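Local coordinates for esterase (Alcaligenes sp., PDB 1QLW), which probably hydrolyses carboxylic ester bonds, as an esterase of the alpha/beta hydrolase fold, at residues A[65-70]-A[201-206]; A[225-230]-A[247-252]. One frame throughout, in Å; residues are numbered along the deposited sequence.

Contact 1 of 2, residues A[65-70]-A[201-206]. With SO4 (sulfate ion), chain D.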
loop_
_atom_site.group_PDB
_atom_site.type_symbol
_atom_site.label_atom_id
_atom_site.label_comp_id
_atom_site.label_asym_id
_atom_site.label_seq_id
_atom_site.Cartn_x
_atom_site.Cartn_y
_atom_site.Cartn_z
ATOM N N ILE A 65 -7.039 5.188 16.905
ATOM C CA ILE A 65 -7.672 5.894 15.810
ATOM C C ILE A 65 -7.445 5.088 14.532
ATOM O O ILE A 65 -6.314 4.729 14.211
ATOM C CB ILE A 65 -7.147 7.328 15.667
ATOM C CG1 ILE A 65 -7.369 8.130 16.959
ATOM C CG2 ILE A 65 -7.791 8.016 14.467
ATOM C CD1 ILE A 65 -6.676 9.473 17.016
ATOM N N THR A 66 -8.541 4.805 13.835
ATOM C CA THR A 66 -8.495 4.149 12.529
ATOM C C THR A 66 -8.677 5.228 11.467
ATOM O O THR A 66 -9.697 5.932 11.472
ATOM C CB THR A 66 -9.581 3.071 12.444
ATOM O OG1 THR A 66 -9.335 2.049 13.418
ATOM C CG2 THR A 66 -9.610 2.425 11.074
ATOM N N LEU A 67 -7.713 5.367 10.574
ATOM C CA LEU A 67 -7.683 6.388 9.532
ATOM C C LEU A 67 -8.078 5.793 8.192
ATOM O O LEU A 67 -7.471 4.812 7.757
ATOM C CB LEU A 67 -6.301 7.041 9.431
ATOM C CG LEU A 67 -5.792 7.767 10.675
ATOM C CD1 LEU A 67 -4.334 8.196 10.475
ATOM C CD2 LEU A 67 -6.644 8.986 10.972
ATOM N N ILE A 68 -9.092 6.385 7.564
ATOM C CA ILE A 68 -9.779 5.822 6.413
ATOM C C ILE A 68 -9.780 6.818 5.260
ATOM O O ILE A 68 -10.523 7.817 5.293
ATOM C CB ILE A 68 -11.224 5.451 6.811
ATOM C CG1 ILE A 68 -11.300 4.606 8.096
ATOM C CG2 ILE A 68 -11.943 4.766 5.657
ATOM C CD1 ILE A 68 -12.624 4.755 8.814
ATOM N N HIS A 69 -8.943 6.599 4.259
ATOM C CA HIS A 69 -8.814 7.495 3.122
ATOM C C HIS A 69 -10.071 7.505 2.250
ATOM O O HIS A 69 -10.927 6.629 2.336
ATOM C CB HIS A 69 -7.586 7.108 2.274
ATOM C CG HIS A 69 -7.772 5.773 1.603
ATOM N ND1 HIS A 69 -8.536 5.663 0.451
ATOM C CD2 HIS A 69 -7.346 4.529 1.894
ATOM C CE1 HIS A 69 -8.560 4.368 0.111
ATOM N NE2 HIS A 69 -7.848 3.650 0.965
ATOM N N GLY A 70 -10.114 8.513 1.375
ATOM C CA GLY A 70 -11.214 8.690 0.451
ATOM C C GLY A 70 -10.882 8.298 -0.979
ATOM O O GLY A 70 -10.131 7.340 -1.204
ATOM N N VAL A 201 -11.765 4.952 17.449
ATOM C CA VAL A 201 -12.302 6.163 16.866
ATOM C C VAL A 201 -12.117 6.008 15.350
ATOM O O VAL A 201 -10.976 5.869 14.893
ATOM C CB VAL A 201 -11.564 7.413 17.334
ATOM C CG1 VAL A 201 -12.037 8.662 16.611
ATOM C CG2 VAL A 201 -11.692 7.557 18.849
ATOM N N LEU A 202 -13.186 6.054 14.571
ATOM C CA LEU A 202 -13.108 5.962 13.119
ATOM C C LEU A 202 -12.990 7.360 12.538
ATOM O O LEU A 202 -13.876 8.182 12.795
ATOM C CB LEU A 202 -14.338 5.253 12.546
ATOM C CG LEU A 202 -14.576 3.815 13.015
ATOM C CD1 LEU A 202 -15.858 3.258 12.412
ATOM C CD2 LEU A 202 -13.414 2.889 12.719
ATOM N N LEU A 203 -11.955 7.609 11.751
ATOM C CA LEU A 203 -11.720 8.909 11.127
ATOM C C LEU A 203 -11.666 8.701 9.619
ATOM O O LEU A 203 -10.808 7.999 9.100
ATOM C CB LEU A 203 -10.447 9.531 11.672
ATOM C CG LEU A 203 -10.218 10.993 11.285
ATOM C CD1 LEU A 203 -9.319 11.674 12.300
ATOM C CD2 LEU A 203 -9.667 11.100 9.886
ATOM N N SER A 204 -12.635 9.293 8.922
ATOM C CA SER A 204 -12.788 9.125 7.483
ATOM C C SER A 204 -12.711 10.436 6.732
ATOM O O SER A 204 -12.624 11.526 7.308
ATOM C CB SER A 204 -14.084 8.394 7.174
ATOM O OG SER A 204 -15.169 9.200 7.584
ATOM N N HIS A 205 -12.759 10.349 5.401
ATOM C CA HIS A 205 -12.522 11.485 4.524
ATOM C C HIS A 205 -13.297 11.349 3.231
ATOM O O HIS A 205 -13.145 10.351 2.533
ATOM C CB HIS A 205 -11.010 11.551 4.189
ATOM C CG HIS A 205 -10.571 12.744 3.403
ATOM N ND1 HIS A 205 -9.566 12.641 2.457
ATOM C CD2 HIS A 205 -10.985 14.031 3.443
ATOM C CE1 HIS A 205 -9.422 13.873 1.968
ATOM N NE2 HIS A 205 -10.241 14.741 2.539
ATOM N N SER A 206 -14.099 12.346 2.859
ATOM C CA SER A 206 -14.631 12.436 1.500
ATOM C C SER A 206 -15.415 11.229 1.037
ATOM O O SER A 206 -16.453 10.991 1.659
ATOM C CB SER A 206 -13.464 12.804 0.578
ATOM O OG SER A 206 -13.969 13.479 -0.567
HETATM S S SO4 D . -16.774 11.918 -2.876
HETATM O O1 SO4 D . -17.327 12.690 -4.056
HETATM O O2 SO4 D . -16.351 12.950 -1.852
HETATM O O3 SO4 D . -15.599 11.130 -3.360
HETATM O O4 SO4 D . -17.836 11.082 -2.262
HETATM O O HOH W 1 -8.187 10.424 1.586
#
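L203 lies alongside L67, both pointing the same way, and meets it methyl to methyl, CD2 of L67 standing 3.8 Å from CD2 of L203. I65 reaches the same leucine at a slant, its CG2 4.1 Å from L203 CB. On the face that carries T66 and L202, these two run side by side, with T66 CB 3.8 Å from L202 CD2. OG1 of T66, anti to the carbonyl carbon, is hydrogen-bonded to T200 OG1.

The strands run parallel, 20° apart. T66 grips its neighbour at both ends: its N reaches V201 O at 2.9 Å and its O takes L203 N at 2.8 Å, both nearly straight, whereas the bond from I68 N to L203 O is bent to 138°. Past I68, one water joins G70 N to H205 ND1, its oxygen 2.8 Å from H205 ND1 and in the plane of the imidazole. S206 OG bonds a sulfate, which R265 also holds. S206, close to H298, has a positive phi (57°) and a place near the end of its strand consistent with the nucleophile elbow of alpha/beta hydrolases.

Helix 88-94 packs through F92 on I65, L67 and L203; helix 185-197 meets T66 and I68, and strand 223-229 flanks strand 200-205.

Contact 2 of 2, residues A[225-230]-A[247-252]; sequences AIVSVE and PVLVVF
E230 and F252 meet obliquely where their two parallel strands end. The backbone of E230 rides over one face of the phenylalanine ring, its CA 4.2 Å from the ring centroid and only 16° off the normal, a CH-pi contact displaced somewhat toward the rim. Its side chain then passes the ring, CG coming 3.7 Å from F252 CD2, and the carboxylate plane ends up turned 27° from that of the ring. With CG anti to its own carbonyl carbon (chi1 -64°) and the chain extended beyond, E230 carries its acid group past the ring. Replacing F252 by alanine removes the ring under E230 CA and beside its CG, and would probably open a gap there and set the glutamate chain free to shift.

Further back, the side chains alternate between two faces. V227 and L249 share one with V251: V227 CG1 is 4.2 Å from L249 CD2 and 4.4 Å from V251 CG2, and W316 of helix 306-319 packs on V227 and L249. I226, V248, S228 and V250 occupy the other, where F213 of helix 211-218 touches the first three.

Five backbone bonds join the strands, from I226 N to P247 O through to E230 N to V251 O, the last 2.8 Å long. That final bond holds E230 where its strand has just ended.

The carboxylate is buried but well provided for: OE1 is hydrogen-bonded to H298 ND1 and salt-bridged to R146, while OE2 takes G253 N. A glutamate bonded to this histidine, with S206 beside the same ring, is consistent with the acid of a Ser-His-Glu catalytic triad.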
loop_
_atom_site.group_PDB
_atom_site.type_symbol
_atom_site.label_atom_id
_atom_site.label_comp_id
_atom_site.label_asym_id
_atom_site.label_seq_id
_atom_site.Cartn_x
_atom_site.Cartn_y
_atom_site.Cartn_z
ATOM N N ALA A 225 -16.205 6.654 18.674
ATOM C CA ALA A 225 -16.498 7.984 18.192
ATOM C C ALA A 225 -16.220 8.003 16.689
ATOM O O ALA A 225 -15.507 7.127 16.193
ATOM C CB ALA A 225 -15.640 9.043 18.878
ATOM N N ILE A 226 -16.787 8.979 16.001
ATOM C CA ILE A 226 -16.588 9.136 14.566
ATOM C C ILE A 226 -16.144 10.558 14.275
ATOM O O ILE A 226 -16.791 11.493 14.740
ATOM C CB ILE A 226 -17.862 8.796 13.770
ATOM C CG1 ILE A 226 -18.272 7.346 13.992
ATOM C CG2 ILE A 226 -17.715 9.166 12.309
ATOM C CD1 ILE A 226 -19.644 7.001 13.478
ATOM N N VAL A 227 -15.095 10.670 13.469
ATOM C CA VAL A 227 -14.626 11.934 12.938
ATOM C C VAL A 227 -14.691 11.829 11.412
ATOM O O VAL A 227 -14.118 10.887 10.868
ATOM C CB VAL A 227 -13.210 12.304 13.387
ATOM C CG1 VAL A 227 -12.746 13.608 12.752
ATOM C CG2 VAL A 227 -13.105 12.349 14.906
ATOM N N SER A 228 -15.387 12.739 10.750
ATOM C CA SER A 228 -15.500 12.667 9.287
ATOM C C SER A 228 -15.025 13.999 8.725
ATOM O O SER A 228 -15.619 15.035 9.031
ATOM C CB SER A 228 -16.940 12.303 8.939
ATOM O OG SER A 228 -17.207 12.062 7.590
ATOM N N VAL A 229 -13.983 13.956 7.906
ATOM C CA VAL A 229 -13.403 15.137 7.278
ATOM C C VAL A 229 -14.017 15.343 5.899
ATOM O O VAL A 229 -13.840 14.476 5.021
ATOM C CB VAL A 229 -11.877 14.996 7.185
ATOM C CG1 VAL A 229 -11.309 16.227 6.504
ATOM C CG2 VAL A 229 -11.292 14.796 8.571
ATOM N N GLU A 230 -14.769 16.423 5.737
ATOM C CA GLU A 230 -15.394 16.764 4.468
ATOM C C GLU A 230 -16.014 15.567 3.767
ATOM O O GLU A 230 -15.635 15.207 2.644
ATOM C CB GLU A 230 -14.454 17.516 3.541
ATOM C CG GLU A 230 -14.074 18.867 4.130
ATOM C CD GLU A 230 -13.518 19.857 3.156
ATOM O OE1 GLU A 230 -13.274 19.522 1.973
ATOM O OE2 GLU A 230 -13.311 21.026 3.592
ATOM N N PRO A 247 -20.373 9.789 19.834
ATOM C CA PRO A 247 -20.073 11.196 19.537
ATOM C C PRO A 247 -19.540 11.315 18.117
ATOM O O PRO A 247 -18.758 10.478 17.658
ATOM C CB PRO A 247 -19.071 11.599 20.597
ATOM C CG PRO A 247 -19.205 10.593 21.692
ATOM C CD PRO A 247 -19.598 9.307 20.992
ATOM N N VAL A 248 -19.937 12.405 17.456
ATOM C CA VAL A 248 -19.577 12.667 16.076
ATOM C C VAL A 248 -19.025 14.070 15.871
ATOM O O VAL A 248 -19.594 15.042 16.344
ATOM C CB VAL A 248 -20.813 12.521 15.160
ATOM C CG1 VAL A 248 -20.528 12.933 13.726
ATOM C CG2 VAL A 248 -21.405 11.120 15.231
ATOM N N LEU A 249 -17.908 14.121 15.130
ATOM C CA LEU A 249 -17.309 15.368 14.707
ATOM C C LEU A 249 -17.204 15.374 13.186
ATOM O O LEU A 249 -16.636 14.426 12.636
ATOM C CB LEU A 249 -15.909 15.536 15.307
ATOM C CG LEU A 249 -15.163 16.801 14.891
ATOM C CD1 LEU A 249 -15.835 18.057 15.430
ATOM C CD2 LEU A 249 -13.717 16.751 15.371
ATOM N N VAL A 250 -17.745 16.390 12.537
ATOM C CA VAL A 250 -17.624 16.551 11.087
ATOM C C VAL A 250 -16.825 17.830 10.879
ATOM O O VAL A 250 -17.161 18.860 11.460
ATOM C CB VAL A 250 -18.993 16.591 10.394
ATOM C CG1 VAL A 250 -18.845 16.928 8.923
ATOM C CG2 VAL A 250 -19.734 15.273 10.611
ATOM N N VAL A 251 -15.778 17.792 10.054
ATOM C CA VAL A 251 -14.876 18.922 9.887
ATOM C C VAL A 251 -14.895 19.413 8.444
ATOM O O VAL A 251 -14.739 18.620 7.511
ATOM C CB VAL A 251 -13.424 18.537 10.255
ATOM C CG1 VAL A 251 -12.536 19.779 10.231
ATOM C CG2 VAL A 251 -13.352 17.859 11.611
ATOM N N PHE A 252 -15.063 20.724 8.266
ATOM C CA PHE A 252 -15.014 21.355 6.958
ATOM C C PHE A 252 -13.999 22.494 6.940
ATOM O O PHE A 252 -13.838 23.222 7.923
ATOM C CB PHE A 252 -16.370 21.895 6.476
ATOM C CG PHE A 252 -17.242 20.823 5.866
ATOM C CD1 PHE A 252 -18.027 19.976 6.619
ATOM C CD2 PHE A 252 -17.302 20.696 4.482
ATOM C CE1 PHE A 252 -18.819 19.005 6.022
ATOM C CE2 PHE A 252 -18.074 19.717 3.882
ATOM C CZ PHE A 252 -18.849 18.868 4.648
#

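Contact 1 and contact 2 are two pairings in one mixed sheet, separated by the pairing of 200-205 with 223-229; their centres are about 9 Å apart, and the order across the sheet is 65-68, 200-205, 223-229, 248-252, all parallel. Between the middle two, L202 O lies 2.9 Å from V227 N and S204 O 2.8 Å from V229 N, both probable hydrogen bonds. Along the chain contact 1 closes before contact 2 opens, and 211-218 is the helix between the two middle strands. This is the central sheet of an alpha/beta hydrolase. S206 and E230 lie near the C-terminal ends of adjacent strands, both close to H298, which probably places the active site at that end of the sheet.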